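Long-range contact in kojibiose phosphorylase (Gut metagenome, PDB 6W0P), which belongs to glycoside hydrolase family 65, whose members join an N-terminal beta-sandwich domain to a central helical catalytic domain: residues Lys245-Lys257 and Ile269-Phe282. Numbering follows the deposited sequence.
Sequences KTITRYVTNIIDK and IALTKLKEASKFSF
One face of the Tyr250 ring lies against Ser278, whose CA sits over the ring centre, 3.7 Å from the centroid and 7° off the normal, a CH-pi contact. Phe280 O lies at the ring edge, near its plane, and accepts a short 2.5 Å hydrogen bond from Tyr250 OH. Bond and CH-pi contact together hold the ring against the type I turn from Ala277 to Phe280; CG lies anti to the carbonyl carbon (chi1 -56°), which carries the ring out toward that turn. Ser278 OG bonds back to Lys275 O, which ties down the residue facing the ring.

Further along the strand the contact becomes mostly apolar. Leu274 brings CD1 to 3.7 Å from Tyr250 CB, and Thr252 rests CG2 near Ala270 O, while its OG1 is bonded outside the pair to Asn152 OD1. Ile254 CG1 presses tightly on Ala270 CB at 3.5 Å, and its CD1 reaches Ile269 CG2, the two isoleucine side chains crossing at about a right angle. Toward the other end of the contact, Thr248 CG2 approaches Phe282 CB, and one water bridges Thr248 OG1 and Phe282 N.

The helical segment 269-277 runs roughly antiparallel to the strand (150°, axes 7.8 Å apart at closest) and packs on one face of the large antiparallel sheet of the N-terminal domain. Ser281 occupies the N-cap position of helix 282-300, which begins at Phe282. Strand 245-256 is flanked in the sheet by strands 152-161 and 210-217; Phe282 also touches Met156 of the former and Leu274 touches Arg216 of the latter.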
# COMPACT_ATOMS: atom_id res chain seq x y z
N LYS A 245 46.53 35.94 2.42
CA LYS A 245 45.83 36.43 1.22
C LYS A 245 44.36 36.02 1.36
O LYS A 245 44.11 34.82 1.49
CB LYS A 245 46.48 35.82 -0.03
CG LYS A 245 45.82 36.17 -1.35
CD LYS A 245 46.11 37.59 -1.78
CE LYS A 245 45.31 38.03 -2.99
NZ LYS A 245 44.89 39.45 -2.90
N THR A 246 43.44 36.99 1.38
CA THR A 246 42.00 36.74 1.62
C THR A 246 41.25 37.23 0.39
O THR A 246 41.67 38.20 -0.15
CB THR A 246 41.43 37.43 2.87
OG1 THR A 246 41.35 38.84 2.65
CG2 THR A 246 42.25 37.21 4.11
N ILE A 247 40.14 36.58 0.07
CA ILE A 247 39.13 37.06 -0.91
C ILE A 247 37.75 36.90 -0.25
O ILE A 247 37.57 35.94 0.52
CB ILE A 247 39.26 36.28 -2.23
CG1 ILE A 247 38.28 36.75 -3.30
CG2 ILE A 247 39.15 34.78 -2.02
CD1 ILE A 247 38.56 36.17 -4.68
N THR A 248 36.83 37.83 -0.51
CA THR A 248 35.42 37.75 -0.05
C THR A 248 34.51 37.55 -1.26
O THR A 248 34.61 38.35 -2.20
CB THR A 248 35.03 39.00 0.74
OG1 THR A 248 36.01 39.09 1.77
CG2 THR A 248 33.63 38.94 1.29
N ARG A 249 33.69 36.50 -1.23
CA ARG A 249 32.60 36.25 -2.20
C ARG A 249 31.26 36.73 -1.62
O ARG A 249 30.87 36.23 -0.54
CB ARG A 249 32.50 34.76 -2.52
CG ARG A 249 31.66 34.50 -3.76
CD ARG A 249 30.87 33.22 -3.68
NE ARG A 249 31.70 32.03 -3.47
CZ ARG A 249 31.72 30.97 -4.25
NH1 ARG A 249 31.01 30.95 -5.36
NH2 ARG A 249 32.44 29.91 -3.92
N TYR A 250 30.60 37.64 -2.35
CA TYR A 250 29.20 38.08 -2.12
C TYR A 250 28.30 37.31 -3.08
O TYR A 250 28.61 37.25 -4.30
CB TYR A 250 29.09 39.59 -2.34
CG TYR A 250 30.03 40.38 -1.48
CD1 TYR A 250 31.32 40.63 -1.89
CD2 TYR A 250 29.65 40.86 -0.23
CE1 TYR A 250 32.21 41.35 -1.11
CE2 TYR A 250 30.54 41.57 0.58
CZ TYR A 250 31.82 41.83 0.13
OH TYR A 250 32.74 42.54 0.85
N VAL A 251 27.24 36.71 -2.55
CA VAL A 251 26.21 35.98 -3.35
C VAL A 251 24.83 36.62 -3.09
O VAL A 251 24.56 36.99 -1.96
CB VAL A 251 26.22 34.48 -3.00
CG1 VAL A 251 25.21 33.69 -3.82
CG2 VAL A 251 27.61 33.89 -3.16
N THR A 252 24.02 36.77 -4.15
CA THR A 252 22.58 37.12 -4.09
C THR A 252 21.81 36.10 -4.94
O THR A 252 22.24 35.83 -6.05
CB THR A 252 22.34 38.58 -4.48
OG1 THR A 252 22.97 39.39 -3.48
CG2 THR A 252 20.87 38.91 -4.56
N ASN A 253 20.78 35.49 -4.36
CA ASN A 253 19.89 34.50 -5.01
C ASN A 253 18.50 35.12 -4.99
O ASN A 253 18.01 35.45 -3.87
CB ASN A 253 19.99 33.14 -4.32
CG ASN A 253 21.38 32.54 -4.44
OD1 ASN A 253 21.86 32.31 -5.54
ND2 ASN A 253 22.03 32.30 -3.33
N ILE A 254 17.91 35.35 -6.17
CA ILE A 254 16.52 35.89 -6.29
C ILE A 254 15.65 34.78 -6.89
O ILE A 254 15.94 34.34 -8.03
CB ILE A 254 16.46 37.19 -7.12
CG1 ILE A 254 17.44 38.25 -6.62
CG2 ILE A 254 15.03 37.72 -7.13
CD1 ILE A 254 17.14 38.75 -5.21
N ILE A 255 14.62 34.37 -6.16
CA ILE A 255 13.73 33.24 -6.56
C ILE A 255 12.37 33.82 -6.95
O ILE A 255 12.01 34.89 -6.43
CB ILE A 255 13.61 32.19 -5.44
CG1 ILE A 255 12.86 32.73 -4.22
CG2 ILE A 255 14.97 31.66 -5.05
CD1 ILE A 255 12.54 31.68 -3.19
N ASP A 256 11.67 33.14 -7.86
CA ASP A 256 10.24 33.39 -8.14
C ASP A 256 9.50 32.06 -7.96
O ASP A 256 9.55 31.21 -8.89
CB ASP A 256 10.03 33.99 -9.53
CG ASP A 256 8.56 34.22 -9.85
OD1 ASP A 256 7.76 34.30 -8.89
OD2 ASP A 256 8.23 34.28 -11.04
N LYS A 257 8.84 31.89 -6.82
CA LYS A 257 8.11 30.65 -6.47
C LYS A 257 6.82 30.54 -7.30
O LYS A 257 6.32 29.42 -7.42
CB LYS A 257 7.85 30.60 -4.96
CG LYS A 257 9.10 30.47 -4.10
CD LYS A 257 8.82 30.21 -2.64
CE LYS A 257 8.44 31.46 -1.86
NZ LYS A 257 7.62 31.14 -0.67
N ILE A 269 17.31 43.06 -10.20
CA ILE A 269 17.16 43.07 -8.71
C ILE A 269 18.38 42.35 -8.11
O ILE A 269 19.02 42.91 -7.21
CB ILE A 269 15.83 42.46 -8.27
CG1 ILE A 269 14.65 43.28 -8.80
CG2 ILE A 269 15.79 42.30 -6.75
CD1 ILE A 269 13.33 42.52 -8.83
N ALA A 270 18.74 41.18 -8.64
CA ALA A 270 19.86 40.39 -8.09
C ALA A 270 21.14 41.23 -8.12
O ALA A 270 21.83 41.32 -7.07
CB ALA A 270 19.99 39.09 -8.83
N LEU A 271 21.44 41.87 -9.26
CA LEU A 271 22.69 42.65 -9.44
C LEU A 271 22.71 43.89 -8.56
O LEU A 271 23.80 44.22 -8.05
CB LEU A 271 22.84 43.02 -10.92
CG LEU A 271 23.22 41.87 -11.83
CD1 LEU A 271 23.61 42.39 -13.21
CD2 LEU A 271 24.33 41.04 -11.23
N THR A 272 21.56 44.56 -8.40
CA THR A 272 21.41 45.77 -7.54
C THR A 272 21.73 45.40 -6.08
O THR A 272 22.55 46.11 -5.45
CB THR A 272 20.03 46.41 -7.70
OG1 THR A 272 19.79 46.63 -9.09
CG2 THR A 272 19.90 47.72 -6.95
N LYS A 273 21.14 44.32 -5.56
CA LYS A 273 21.38 43.89 -4.16
C LYS A 273 22.81 43.36 -4.00
O LYS A 273 23.47 43.73 -3.02
CB LYS A 273 20.31 42.87 -3.73
CG LYS A 273 19.01 43.49 -3.23
CD LYS A 273 17.82 42.59 -3.47
CE LYS A 273 16.48 43.25 -3.19
NZ LYS A 273 15.96 42.83 -1.88
N LEU A 274 23.30 42.54 -4.93
CA LEU A 274 24.71 42.06 -4.90
C LEU A 274 25.65 43.26 -4.74
O LEU A 274 26.52 43.22 -3.84
CB LEU A 274 25.02 41.31 -6.20
CG LEU A 274 26.43 40.72 -6.26
CD1 LEU A 274 26.65 39.69 -5.15
CD2 LEU A 274 26.71 40.11 -7.62
N LYS A 275 25.44 44.29 -5.56
CA LYS A 275 26.22 45.56 -5.58
C LYS A 275 26.15 46.23 -4.21
O LYS A 275 27.23 46.49 -3.62
CB LYS A 275 25.72 46.46 -6.73
CG LYS A 275 26.34 47.85 -6.82
CD LYS A 275 27.86 47.83 -6.83
CE LYS A 275 28.47 49.20 -7.09
NZ LYS A 275 29.88 49.25 -6.63
N GLU A 276 24.95 46.49 -3.69
CA GLU A 276 24.75 47.11 -2.34
C GLU A 276 25.54 46.28 -1.31
O GLU A 276 26.29 46.89 -0.53
CB GLU A 276 23.27 47.22 -1.97
CG GLU A 276 22.64 48.57 -2.35
CD GLU A 276 21.25 48.54 -2.98
OE1 GLU A 276 20.89 49.55 -3.65
OE2 GLU A 276 20.51 47.53 -2.82
N ALA A 277 25.42 44.95 -1.35
CA ALA A 277 26.01 44.04 -0.34
C ALA A 277 27.54 44.10 -0.40
O ALA A 277 28.17 44.00 0.68
CB ALA A 277 25.51 42.62 -0.54
N SER A 278 28.09 44.30 -1.60
CA SER A 278 29.55 44.29 -1.85
C SER A 278 30.22 45.50 -1.19
O SER A 278 31.44 45.52 -1.12
CB SER A 278 29.86 44.21 -3.33
OG SER A 278 29.47 45.38 -4.02
N LYS A 279 29.45 46.48 -0.70
CA LYS A 279 30.03 47.68 -0.03
C LYS A 279 30.53 47.32 1.38
O LYS A 279 31.32 48.11 1.92
CB LYS A 279 29.02 48.82 0.06
CG LYS A 279 28.31 49.18 -1.24
CD LYS A 279 29.21 49.76 -2.30
CE LYS A 279 28.43 50.61 -3.27
NZ LYS A 279 27.85 51.81 -2.61
N PHE A 280 30.10 46.19 1.95
CA PHE A 280 30.37 45.81 3.36
C PHE A 280 31.43 44.71 3.39
O PHE A 280 31.33 43.76 2.58
CB PHE A 280 29.08 45.40 4.07
CG PHE A 280 28.03 46.48 4.02
CD1 PHE A 280 28.13 47.60 4.82
CD2 PHE A 280 26.98 46.41 3.10
CE1 PHE A 280 27.19 48.62 4.74
CE2 PHE A 280 26.04 47.43 3.02
CZ PHE A 280 26.15 48.53 3.84
N SER A 281 32.43 44.87 4.25
CA SER A 281 33.42 43.81 4.56
C SER A 281 32.71 42.60 5.19
O SER A 281 31.66 42.79 5.87
CB SER A 281 34.49 44.31 5.48
OG SER A 281 33.96 44.46 6.78
N PHE A 282 33.26 41.40 4.98
CA PHE A 282 32.82 40.15 5.64
C PHE A 282 32.71 40.44 7.14
O PHE A 282 31.66 40.15 7.70
CB PHE A 282 33.75 38.98 5.32
CG PHE A 282 33.24 37.65 5.82
CD1 PHE A 282 32.40 36.87 5.03
CD2 PHE A 282 33.61 37.17 7.06
CE1 PHE A 282 31.94 35.64 5.49
CE2 PHE A 282 33.14 35.95 7.53
CZ PHE A 282 32.30 35.19 6.74
O HOH W 1 35.66 41.21 3.49